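Local coordinates for disulfide isomerase DsbG N-terminal domain-containing protein (Helicobacter pylori, PDB 3TDG), which probably acts as a DsbG-type thiol-disulfide oxidoreductase of the thioredoxin-fold family, at residues Asp33-Val38 / Val64-Pro69; Glu51-Lys56 / Val101-Glu106; Ile75-Ser80 / Asn84-Leu89; Ser121-Ala126 / Ser251-Gly256. All blocks are in the same frame, centred on the assembly; numbering follows the deposited sequence.

Interaction 1 of 4, residues Asp33-Val38 / Val64-Pro69; sequences DNLVSV and VVIEDP
Helix-on-sheet packing in the N-terminal DsbG-type domain sets Leu35, on the first helix, over Val64 and Ile66 of strand 62-67. The two methyls of Leu35 divide the work. CD2 reaches Val64 CG1 at 4.2 Å, while CD1 meets Ile66 CG2 at the longer distance of 4.5 Å. The forked end of the leucine therefore spans two residues of the strand that face the helix, with Val65 between them directed to the other side of the sheet. Ile66 offers its CG2 branch because chi1 of 63° turns CG1, and with it CD1, away from the helix. The backbones stay far apart, with Leu35 CA and Val64 CA separated by 10.0 Å, and the two segments bury just 85 Å² between them. All three side chains are nevertheless buried, so neighbours must supply much of their surroundings. Ile49 of strand 48-54 touches both Leu35 and Val64, and Val79 and Leu77 of strand 74-79 flank Val64 and Ile66 respectively. Across the sheet, Val65 packs on Thr107 and Val111 of helix 98-129, so strand 62-67 runs between two helical layers.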
loop_
_atom_site.group_PDB
_atom_site.type_symbol
_atom_site.label_atom_id
_atom_site.label_comp_id
_atom_site.label_asym_id
_atom_site.label_seq_id
_atom_site.Cartn_x
_atom_site.Cartn_y
_atom_site.Cartn_z
ATOM N N ASP A 33 23.162 -28.038 1.272
ATOM C CA ASP A 33 22.191 -28.581 2.160
ATOM C C ASP A 33 22.102 -27.781 3.421
ATOM O O ASP A 33 21.059 -27.713 4.022
ATOM C CB ASP A 33 22.528 -30.019 2.484
ATOM C CG ASP A 33 22.470 -30.896 1.276
ATOM O OD1 ASP A 33 21.425 -30.894 0.607
ATOM O OD2 ASP A 33 23.473 -31.583 0.985
ATOM N N ASN A 34 23.191 -27.180 3.838
ATOM C CA ASN A 34 23.126 -26.480 5.089
ATOM C C ASN A 34 22.207 -25.274 5.085
ATOM O O ASN A 34 21.475 -25.060 6.019
ATOM C CB ASN A 34 24.487 -26.095 5.590
ATOM C CG ASN A 34 24.468 -25.780 7.035
ATOM O OD1 ASN A 34 23.960 -26.537 7.831
ATOM N ND2 ASN A 34 25.000 -24.645 7.391
ATOM N N LEU A 35 22.257 -24.485 4.032
ATOM C CA LEU A 35 21.409 -23.323 3.966
ATOM C C LEU A 35 19.958 -23.732 3.916
ATOM O O LEU A 35 19.156 -23.188 4.608
ATOM C CB LEU A 35 21.795 -22.402 2.812
ATOM C CG LEU A 35 21.108 -22.466 1.466
ATOM C CD1 LEU A 35 19.821 -21.785 1.494
ATOM C CD2 LEU A 35 21.969 -21.828 0.460
ATOM N N VAL A 36 19.656 -24.718 3.106
ATOM C CA VAL A 36 18.313 -25.241 2.992
ATOM C C VAL A 36 17.817 -25.701 4.338
ATOM O O VAL A 36 16.706 -25.493 4.696
ATOM C CB VAL A 36 18.242 -26.413 2.011
ATOM C CG1 VAL A 36 16.912 -27.025 2.044
ATOM C CG2 VAL A 36 18.514 -25.956 0.637
ATOM N N SER A 37 18.680 -26.328 5.090
ATOM C CA SER A 37 18.281 -26.873 6.345
ATOM C C SER A 37 18.146 -25.798 7.408
ATOM O O SER A 37 17.273 -25.851 8.226
ATOM C CB SER A 37 19.245 -27.978 6.734
ATOM O OG SER A 37 19.616 -27.884 8.064
ATOM N N VAL A 38 18.990 -24.796 7.348
ATOM C CA VAL A 38 18.873 -23.703 8.264
ATOM C C VAL A 38 17.551 -22.976 8.057
ATOM O O VAL A 38 16.897 -22.620 8.990
ATOM C CB VAL A 38 20.039 -22.752 8.151
ATOM C CG1 VAL A 38 19.824 -21.591 9.001
ATOM C CG2 VAL A 38 21.297 -23.427 8.526
ATOM N N VAL A 64 23.008 -16.067 -3.685
ATOM C CA VAL A 64 22.144 -17.224 -3.926
ATOM C C VAL A 64 20.701 -16.776 -4.165
ATOM O O VAL A 64 20.160 -15.950 -3.412
ATOM C CB VAL A 64 22.182 -18.217 -2.729
ATOM C CG1 VAL A 64 21.355 -19.468 -3.015
ATOM C CG2 VAL A 64 23.627 -18.626 -2.394
ATOM N N VAL A 65 20.091 -17.297 -5.222
ATOM C CA VAL A 65 18.653 -17.141 -5.441
ATOM C C VAL A 65 17.969 -18.479 -5.163
ATOM O O VAL A 65 18.455 -19.535 -5.592
ATOM C CB VAL A 65 18.335 -16.616 -6.859
ATOM C CG1 VAL A 65 16.812 -16.445 -7.073
ATOM C CG2 VAL A 65 19.043 -15.280 -7.072
ATOM N N ILE A 66 16.859 -18.419 -4.426
ATOM C CA ILE A 66 16.093 -19.594 -4.038
ATOM C C ILE A 66 14.653 -19.425 -4.490
ATOM O O ILE A 66 14.229 -18.312 -4.784
ATOM C CB ILE A 66 16.162 -19.879 -2.492
ATOM C CG1 ILE A 66 15.555 -18.748 -1.653
ATOM C CG2 ILE A 66 17.598 -20.231 -2.041
ATOM C CD1 ILE A 66 13.995 -18.815 -1.541
ATOM N N GLU A 67 13.915 -20.533 -4.562
ATOM C CA GLU A 67 12.488 -20.507 -4.842
ATOM C C GLU A 67 11.727 -20.869 -3.576
ATOM O O GLU A 67 12.002 -21.892 -2.973
ATOM C CB GLU A 67 12.151 -21.531 -5.921
ATOM C CG GLU A 67 10.686 -21.518 -6.328
ATOM C CD GLU A 67 10.311 -22.757 -7.117
ATOM O OE1 GLU A 67 10.465 -23.883 -6.584
ATOM O OE2 GLU A 67 9.873 -22.598 -8.275
ATOM N N ASP A 68 10.794 -20.014 -3.167
ATOM C CA ASP A 68 9.919 -20.305 -2.027
ATOM C C ASP A 68 8.946 -21.434 -2.465
ATOM O O ASP A 68 8.292 -21.305 -3.483
ATOM C CB ASP A 68 9.175 -19.021 -1.644
ATOM C CG ASP A 68 8.180 -19.215 -0.492
ATOM O OD1 ASP A 68 7.423 -20.205 -0.484
ATOM O OD2 ASP A 68 8.140 -18.344 0.391
ATOM N N PRO A 69 8.872 -22.556 -1.717
ATOM C CA PRO A 69 8.033 -23.656 -2.239
ATOM C C PRO A 69 6.525 -23.380 -2.185
ATOM O O PRO A 69 5.765 -24.089 -2.817
ATOM C CB PRO A 69 8.405 -24.829 -1.329
ATOM C CG PRO A 69 8.649 -24.138 0.017
ATOM C CD PRO A 69 9.413 -22.872 -0.378
#

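Interaction 2 of 4, residues Glu51-Lys56 / Val101-Glu106; sequences EIKPLK and VQLVAE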
loop_
_atom_site.group_PDB
_atom_site.type_symbol
_atom_site.label_atom_id
_atom_site.label_comp_id
_atom_site.label_asym_id
_atom_site.label_seq_id
_atom_site.Cartn_x
_atom_site.Cartn_y
_atom_site.Cartn_z
ATOM N N GLU A 51 20.326 -20.552 -8.229
ATOM C CA GLU A 51 21.467 -19.832 -8.782
ATOM C C GLU A 51 22.476 -19.512 -7.678
ATOM O O GLU A 51 22.094 -19.082 -6.580
ATOM C CB GLU A 51 20.952 -18.546 -9.445
ATOM C CG GLU A 51 21.928 -17.823 -10.342
ATOM C CD GLU A 51 21.446 -16.416 -10.730
ATOM O OE1 GLU A 51 20.220 -16.186 -10.841
ATOM O OE2 GLU A 51 22.303 -15.531 -10.926
ATOM N N ILE A 52 23.756 -19.745 -7.954
ATOM C CA ILE A 52 24.835 -19.335 -7.039
ATOM C C ILE A 52 25.886 -18.531 -7.806
ATOM O O ILE A 52 26.364 -18.977 -8.847
ATOM C CB ILE A 52 25.511 -20.545 -6.336
ATOM C CG1 ILE A 52 24.487 -21.373 -5.544
ATOM C CG2 ILE A 52 26.648 -20.076 -5.411
ATOM C CD1 ILE A 52 24.946 -22.823 -5.248
ATOM N N LYS A 53 26.230 -17.346 -7.305
ATOM C CA LYS A 53 27.220 -16.475 -7.946
ATOM C C LYS A 53 28.187 -15.888 -6.912
ATOM O O LYS A 53 27.763 -15.533 -5.813
ATOM C CB LYS A 53 26.539 -15.333 -8.708
ATOM C CG LYS A 53 25.799 -15.749 -9.960
ATOM C CD LYS A 53 26.727 -16.443 -10.951
ATOM C CE LYS A 53 25.927 -17.126 -12.039
ATOM N NZ LYS A 53 24.923 -16.176 -12.584
ATOM N N PRO A 54 29.442 -15.707 -7.245
ATOM C CA PRO A 54 30.402 -15.151 -6.299
ATOM C C PRO A 54 30.349 -13.648 -6.216
ATOM O O PRO A 54 29.873 -13.039 -7.124
ATOM C CB PRO A 54 31.726 -15.569 -6.899
ATOM C CG PRO A 54 31.471 -15.680 -8.320
ATOM C CD PRO A 54 30.078 -16.120 -8.492
ATOM N N LEU A 55 30.839 -13.067 -5.136
ATOM C CA LEU A 55 30.970 -11.625 -5.032
ATOM C C LEU A 55 32.426 -11.202 -5.012
ATOM O O LEU A 55 33.216 -11.736 -4.278
ATOM C CB LEU A 55 30.311 -11.107 -3.777
ATOM C CG LEU A 55 28.848 -11.360 -3.492
ATOM C CD1 LEU A 55 28.552 -10.800 -2.153
ATOM C CD2 LEU A 55 28.010 -10.727 -4.516
ATOM N N LYS A 56 32.768 -10.230 -5.835
ATOM C CA LYS A 56 34.119 -9.732 -5.904
ATOM C C LYS A 56 34.478 -9.199 -4.557
ATOM O O LYS A 56 35.614 -9.153 -4.158
ATOM C CB LYS A 56 34.199 -8.574 -6.878
ATOM C CG LYS A 56 33.629 -8.827 -8.232
ATOM C CD LYS A 56 34.638 -9.470 -9.132
ATOM C CE LYS A 56 34.339 -9.209 -10.586
ATOM N NZ LYS A 56 34.863 -10.283 -11.447
ATOM N N VAL A 101 27.553 -4.479 -7.316
ATOM C CA VAL A 101 26.399 -3.562 -7.389
ATOM C C VAL A 101 25.548 -3.894 -8.612
ATOM O O VAL A 101 24.299 -3.935 -8.538
ATOM C CB VAL A 101 26.842 -2.054 -7.432
ATOM C CG1 VAL A 101 25.644 -1.124 -7.664
ATOM C CG2 VAL A 101 27.590 -1.669 -6.163
ATOM N N GLN A 102 26.240 -4.149 -9.724
ATOM C CA GLN A 102 25.599 -4.499 -10.982
ATOM C C GLN A 102 24.940 -5.885 -10.918
ATOM O O GLN A 102 23.783 -6.037 -11.322
ATOM C CB GLN A 102 26.601 -4.448 -12.139
ATOM C CG GLN A 102 26.223 -5.370 -13.285
ATOM C CD GLN A 102 26.890 -5.020 -14.587
ATOM O OE1 GLN A 102 28.129 -5.060 -14.708
ATOM N NE2 GLN A 102 26.074 -4.684 -15.586
ATOM N N LEU A 103 25.693 -6.882 -10.449
ATOM C CA LEU A 103 25.164 -8.240 -10.281
ATOM C C LEU A 103 23.859 -8.230 -9.477
ATOM O O LEU A 103 22.860 -8.806 -9.908
ATOM C CB LEU A 103 26.177 -9.150 -9.596
ATOM C CG LEU A 103 25.654 -10.564 -9.247
ATOM C CD1 LEU A 103 25.301 -11.368 -10.489
ATOM C CD2 LEU A 103 26.693 -11.304 -8.415
ATOM N N VAL A 104 23.889 -7.557 -8.329
ATOM C CA VAL A 104 22.745 -7.431 -7.440
ATOM C C VAL A 104 21.576 -6.715 -8.137
ATOM O O VAL A 104 20.435 -7.164 -8.038
ATOM C CB VAL A 104 23.150 -6.754 -6.088
ATOM C CG1 VAL A 104 21.926 -6.381 -5.225
ATOM C CG2 VAL A 104 24.092 -7.675 -5.300
ATOM N N ALA A 105 21.873 -5.635 -8.866
ATOM C CA ALA A 105 20.862 -4.897 -9.605
ATOM C C ALA A 105 20.166 -5.762 -10.645
ATOM O O ALA A 105 18.930 -5.765 -10.719
ATOM C CB ALA A 105 21.458 -3.630 -10.259
ATOM N N GLU A 106 20.957 -6.475 -11.444
ATOM C CA GLU A 106 20.441 -7.412 -12.447
ATOM C C GLU A 106 19.593 -8.516 -11.804
ATOM O O GLU A 106 18.550 -8.905 -12.331
ATOM C CB GLU A 106 21.598 -8.079 -13.208
ATOM C CG GLU A 106 22.293 -7.177 -14.232
ATOM C CD GLU A 106 23.696 -7.646 -14.629
ATOM O OE1 GLU A 106 24.284 -7.018 -15.547
ATOM O OE2 GLU A 106 24.219 -8.618 -14.028
#
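Leu103 and Leu55 meet through different first torsions. In Leu103, chi1 of 174° carries CG away from the amide nitrogen and extends the side chain from helix 98-129 toward the strand. In Leu55, chi1 of -57° places CG opposite the carbonyl carbon, which brings the end of the side chain closer to the helix than its start would suggest. The two leucines cross at about a right angle, CD2 of Leu103 lying 4.2 Å from CD2 of Leu55. The same Leu103 methyl also approaches Lys53 CB at 4.0 Å and the backbone oxygen Pro54 O at 3.8 Å, so a single CD2 touches three consecutive residues. Lys53 is bent beyond CB, and its NZ returns along its own strand to Glu51 OE2 at 3.2 Å. This salt bridge meets the oxygen from above the carboxylate plane, 36° out of it. Glu51 OE1 has a second cationic partner in Lys110, further along the helix, which ties the edge strand 48-54 to it by charge as well. No hydrogen bond joins the two segments directly: their contact rests on van der Waals packing of the Leu103 methyl against a methyl, a methylene and a backbone oxygen, and the charged lysine end is kept to its exposed margin.

Interaction 3 of 4, residues Ile75-Ser80 / Asn84-Leu89; sequences IPLVVS and NLIIGL
Val79 and Ile86 lie side by side and point the same way from this antiparallel beta hairpin, with Val79 CG2 4.0 Å from Ile86 CG1. A chi1 of -69° sends Ile86 CG1 to the valine and leaves its other branch for Leu77: CG2 meets Leu77 CD1 at 4.0 Å, the two side chains crossing at a slant. The paired Val78 and Ile87 occupy the opposite face. There Val78 directs CG2 against Leu89 CD2 at 3.7 Å, and Leu89 CB rests 4.0 Å from Pro76 CB, so Leu89 fits against two residues of the partner strand.

The backbone fixes this register. Val78 and Ile87 form a hydrogen-bonded pair, Val78 N giving to Ile87 O at 2.7 Å and Ile87 N returning the bond to Val78 O. Leu89 N bonds to Pro76 O at 2.9 Å, and a water donates to both Pro76 O and Leu89 O, bridging the open end. At the turn, Ser80 OG accepts Leu85 N at 3.1 Å and also bonds Asp82. The strand segments run at 139° to each other.

Val79 and Ile86 lie beneath Leu35 of helix 33-43, whereas Pro76 and Leu89 reach helix 98-129. Strand 74-79 bonds to strand 62-67, and Ile86 and Ile87 pair with a strand of the second subunit, continuing the sheet across the dimer interface.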
loop_
_atom_site.group_PDB
_atom_site.type_symbol
_atom_site.label_atom_id
_atom_site.label_comp_id
_atom_site.label_asym_id
_atom_site.label_seq_id
_atom_site.Cartn_x
_atom_site.Cartn_y
_atom_site.Cartn_z
ATOM N N ILE A 75 13.759 -15.568 -4.529
ATOM C CA ILE A 75 14.246 -14.697 -3.466
ATOM C C ILE A 75 15.768 -14.698 -3.515
ATOM O O ILE A 75 16.387 -15.762 -3.417
ATOM C CB ILE A 75 13.793 -15.201 -2.068
ATOM C CG1 ILE A 75 12.268 -15.473 -2.034
ATOM C CG2 ILE A 75 14.253 -14.230 -0.950
ATOM C CD1 ILE A 75 11.396 -14.198 -2.194
ATOM N N PRO A 76 16.373 -13.508 -3.701
ATOM C CA PRO A 76 17.825 -13.348 -3.687
ATOM C C PRO A 76 18.399 -13.159 -2.283
ATOM O O PRO A 76 17.846 -12.423 -1.459
ATOM C CB PRO A 76 18.041 -12.105 -4.560
ATOM C CG PRO A 76 16.828 -11.285 -4.313
ATOM C CD PRO A 76 15.697 -12.302 -4.215
ATOM N N LEU A 77 19.517 -13.831 -2.038
ATOM C CA LEU A 77 20.175 -13.893 -0.735
ATOM C C LEU A 77 21.683 -13.696 -0.852
ATOM O O LEU A 77 22.290 -14.005 -1.889
ATOM C CB LEU A 77 19.956 -15.291 -0.122
ATOM C CG LEU A 77 18.552 -15.922 -0.160
ATOM C CD1 LEU A 77 18.611 -17.411 0.238
ATOM C CD2 LEU A 77 17.609 -15.139 0.748
ATOM N N VAL A 78 22.286 -13.236 0.234
ATOM C CA VAL A 78 23.732 -13.392 0.427
ATOM C C VAL A 78 23.911 -14.470 1.499
ATOM O O VAL A 78 23.271 -14.425 2.559
ATOM C CB VAL A 78 24.424 -12.032 0.777
ATOM C CG1 VAL A 78 25.861 -12.237 1.209
ATOM C CG2 VAL A 78 24.399 -11.117 -0.449
ATOM N N VAL A 79 24.749 -15.456 1.197
ATOM C CA VAL A 79 24.916 -16.635 2.043
ATOM C C VAL A 79 26.410 -16.902 2.313
ATOM O O VAL A 79 27.238 -16.813 1.400
ATOM C CB VAL A 79 24.241 -17.880 1.393
ATOM C CG1 VAL A 79 24.465 -19.136 2.217
ATOM C CG2 VAL A 79 22.735 -17.652 1.178
ATOM N N SER A 80 26.753 -17.214 3.561
ATOM C CA SER A 80 28.131 -17.601 3.896
ATOM C C SER A 80 28.525 -18.938 3.245
ATOM O O SER A 80 27.659 -19.698 2.784
ATOM C CB SER A 80 28.347 -17.646 5.412
ATOM O OG SER A 80 27.504 -18.608 6.022
ATOM N N ASN A 84 25.538 -21.144 6.845
ATOM C CA ASN A 84 25.004 -20.898 8.180
ATOM C C ASN A 84 24.506 -19.483 8.447
ATOM O O ASN A 84 23.901 -19.231 9.484
ATOM C CB ASN A 84 26.033 -21.286 9.244
ATOM C CG ASN A 84 26.100 -22.787 9.454
ATOM O OD1 ASN A 84 25.071 -23.467 9.498
ATOM N ND2 ASN A 84 27.307 -23.309 9.587
ATOM N N LEU A 85 24.802 -18.557 7.536
ATOM C CA LEU A 85 24.325 -17.178 7.637
ATOM C C LEU A 85 23.674 -16.793 6.307
ATOM O O LEU A 85 24.234 -17.002 5.231
ATOM C CB LEU A 85 25.473 -16.223 8.001
ATOM C CG LEU A 85 25.214 -14.704 7.983
ATOM C CD1 LEU A 85 24.198 -14.274 9.048
ATOM C CD2 LEU A 85 26.525 -13.961 8.150
ATOM N N ILE A 86 22.461 -16.263 6.390
ATOM C CA ILE A 86 21.640 -16.041 5.224
ATOM C C ILE A 86 20.996 -14.677 5.410
ATOM O O ILE A 86 20.285 -14.445 6.398
ATOM C CB ILE A 86 20.560 -17.152 5.099
ATOM C CG1 ILE A 86 21.203 -18.501 4.754
ATOM C CG2 ILE A 86 19.509 -16.791 4.052
ATOM C CD1 ILE A 86 20.589 -19.706 5.434
ATOM N N ILE A 87 21.251 -13.780 4.459
ATOM C CA ILE A 87 20.736 -12.416 4.511
ATOM C C ILE A 87 19.995 -12.141 3.211
ATOM O O ILE A 87 20.543 -12.357 2.125
ATOM C CB ILE A 87 21.883 -11.391 4.702
ATOM C CG1 ILE A 87 22.650 -11.709 5.983
ATOM C CG2 ILE A 87 21.335 -9.949 4.770
ATOM C CD1 ILE A 87 24.081 -11.177 6.014
ATOM N N GLY A 88 18.745 -11.681 3.310
ATOM C CA GLY A 88 17.984 -11.339 2.109
ATOM C C GLY A 88 18.579 -10.115 1.407
ATOM O O GLY A 88 18.939 -9.135 2.070
ATOM N N LEU A 89 18.691 -10.176 0.082
ATOM C CA LEU A 89 19.144 -9.029 -0.713
ATOM C C LEU A 89 17.987 -8.099 -1.012
ATOM O O LEU A 89 16.840 -8.527 -1.102
ATOM C CB LEU A 89 19.772 -9.474 -2.033
ATOM C CG LEU A 89 21.269 -9.793 -2.088
ATOM C CD1 LEU A 89 21.633 -10.304 -3.454
ATOM C CD2 LEU A 89 22.096 -8.557 -1.736
HETATM O O HOH W 1 15.646 -10.847 -0.531
#

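Interaction 4 of 4, residues Ser121-Ala126 / Ser251-Gly256; sequences SAKLNA and SGVIKG
Leu124 CD2 fits against two adjoining residues of the loop after helix 235-249, 3.7 Å from Val253 CG1 and 3.6 Å from Ile254 CG1. Ile254 CD1 adds a further approach to the same methyl at 3.8 Å. The leucine runs at a slant to both partners, and its chi1 of -80° sets CG beside the backbone nitrogen, so that its end comes nearer the loop than its base. Val253 uses its other branch on Lys123: CG2 touches CD of the lysine at 3.8 Å, the two side chains crossing at roughly a right angle. Lys123 is extended beyond CG, so its methylenes supply the apolar surface while the chain runs on past the valine. No hydrogen bond links the segments, and the 170 Å² they bury rests on carbon contacts.

Behind this first shell, Gly252 leaves the helical conformation with a positive phi of 83°, redirecting the chain just ahead of Val253. Phe259 of strand 259-262 packs on both Leu124 and Ile254, and Asn125 bonds the hydroxyl of Tyr261 on that strand. Ile254 also touches Ile248 and Phe249. The C-terminal part of helix 98-129 thus lies against the loop that follows helix 235-249 and against strand 259-262, at one edge of the mixed sheet within this chain.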
loop_
_atom_site.group_PDB
_atom_site.type_symbol
_atom_site.label_atom_id
_atom_site.label_comp_id
_atom_site.label_asym_id
_atom_site.label_seq_id
_atom_site.Cartn_x
_atom_site.Cartn_y
_atom_site.Cartn_z
ATOM N N SER A 121 -0.262 -14.657 -12.335
ATOM C CA SER A 121 -0.851 -15.973 -12.589
ATOM C C SER A 121 -1.714 -16.453 -11.416
ATOM O O SER A 121 -2.841 -16.928 -11.619
ATOM C CB SER A 121 0.222 -17.011 -12.934
ATOM O OG SER A 121 0.770 -16.741 -14.215
ATOM N N ALA A 122 -1.189 -16.305 -10.199
ATOM C CA ALA A 122 -1.914 -16.735 -8.995
ATOM C C ALA A 122 -3.199 -15.916 -8.787
ATOM O O ALA A 122 -4.210 -16.449 -8.344
ATOM C CB ALA A 122 -1.013 -16.670 -7.756
ATOM N N LYS A 123 -3.154 -14.626 -9.110
ATOM C CA LYS A 123 -4.361 -13.797 -9.058
ATOM C C LYS A 123 -5.412 -14.270 -10.068
ATOM O O LYS A 123 -6.594 -14.298 -9.749
ATOM C CB LYS A 123 -4.045 -12.321 -9.255
ATOM C CG LYS A 123 -3.465 -11.676 -8.016
ATOM C CD LYS A 123 -3.249 -10.193 -8.184
ATOM C CE LYS A 123 -2.694 -9.626 -6.896
ATOM N NZ LYS A 123 -2.019 -8.352 -7.175
ATOM N N LEU A 124 -4.959 -14.657 -11.259
ATOM C CA LEU A 124 -5.828 -15.188 -12.310
ATOM C C LEU A 124 -6.485 -16.508 -11.902
ATOM O O LEU A 124 -7.717 -16.635 -11.971
ATOM C CB LEU A 124 -5.075 -15.338 -13.632
ATOM C CG LEU A 124 -4.897 -14.042 -14.441
ATOM C CD1 LEU A 124 -3.902 -14.246 -15.590
ATOM C CD2 LEU A 124 -6.243 -13.512 -14.976
ATOM N N ASN A 125 -5.663 -17.477 -11.484
ATOM C CA ASN A 125 -6.154 -18.713 -10.885
ATOM C C ASN A 125 -7.203 -18.483 -9.811
ATOM O O ASN A 125 -8.210 -19.182 -9.786
ATOM C CB ASN A 125 -5.013 -19.516 -10.282
ATOM C CG ASN A 125 -4.129 -20.124 -11.318
ATOM O OD1 ASN A 125 -4.375 -20.007 -12.512
ATOM N ND2 ASN A 125 -3.077 -20.793 -10.868
ATOM N N ALA A 126 -6.975 -17.514 -8.928
ATOM C CA ALA A 126 -7.951 -17.194 -7.888
ATOM C C ALA A 126 -9.252 -16.607 -8.460
ATOM O O ALA A 126 -10.348 -16.929 -7.981
ATOM C CB ALA A 126 -7.366 -16.264 -6.869
ATOM N N SER A 251 -10.354 -6.472 -9.790
ATOM C CA SER A 251 -8.960 -6.187 -9.444
ATOM C C SER A 251 -8.236 -5.440 -10.556
ATOM O O SER A 251 -7.229 -4.767 -10.319
ATOM C CB SER A 251 -8.233 -7.491 -9.182
ATOM O OG SER A 251 -8.251 -8.285 -10.358
ATOM N N GLY A 252 -8.732 -5.573 -11.781
ATOM C CA GLY A 252 -8.081 -4.927 -12.912
ATOM C C GLY A 252 -6.941 -5.765 -13.425
ATOM O O GLY A 252 -6.148 -5.309 -14.241
ATOM N N VAL A 253 -6.858 -6.998 -12.938
ATOM C CA VAL A 253 -5.948 -7.990 -13.500
ATOM C C VAL A 253 -6.448 -8.444 -14.878
ATOM O O VAL A 253 -5.653 -8.828 -15.745
ATOM C CB VAL A 253 -5.793 -9.180 -12.547
ATOM C CG1 VAL A 253 -5.147 -10.376 -13.241
ATOM C CG2 VAL A 253 -4.967 -8.762 -11.309
ATOM N N ILE A 254 -7.768 -8.434 -15.053
ATOM C CA ILE A 254 -8.396 -8.672 -16.358
ATOM C C ILE A 254 -9.062 -7.348 -16.715
ATOM O O ILE A 254 -9.899 -6.842 -15.958
ATOM C CB ILE A 254 -9.449 -9.817 -16.310
ATOM C CG1 ILE A 254 -8.803 -11.130 -15.843
ATOM C CG2 ILE A 254 -10.151 -9.978 -17.672
ATOM C CD1 ILE A 254 -9.745 -12.358 -15.797
ATOM N N LYS A 255 -8.658 -6.774 -17.843
ATOM C CA LYS A 255 -9.073 -5.426 -18.206
ATOM C C LYS A 255 -10.000 -5.381 -19.438
ATOM O O LYS A 255 -10.517 -4.323 -19.776
ATOM C CB LYS A 255 -7.841 -4.545 -18.450
ATOM C CG LYS A 255 -6.819 -4.541 -17.311
ATOM C CD LYS A 255 -5.733 -3.462 -17.498
ATOM C CE LYS A 255 -6.269 -2.032 -17.285
ATOM N NZ LYS A 255 -7.092 -1.901 -16.040
ATOM N N GLY A 256 -10.202 -6.516 -20.104
ATOM C CA GLY A 256 -11.059 -6.551 -21.292
ATOM C C GLY A 256 -11.302 -7.932 -21.851
ATOM O O GLY A 256 -10.789 -8.940 -21.338
#

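How the interactions relate
Interactions 1, 2 and 3 belong to one N-terminal module built on the four-stranded antiparallel sheet. Centres of interactions 1 and 3 are about 9 Å apart, those of 2 and 3 about 12 Å, and those of 1 and 2 about 17 Å. Ile66 CG2 meets Leu77 CD1 at 3.8 Å between interactions 1 and 3, and Val104 CG2 reaches Leu89 CD1 at 4.0 Å between 2 and 3. Interaction 4 stands apart, its centre about 33 Å from that of interaction 2, yet both use helix 98-129. That helix thus connects the dimer-forming sheet to the thioredoxin-fold part, where a CxxC pattern probably marks the redox site.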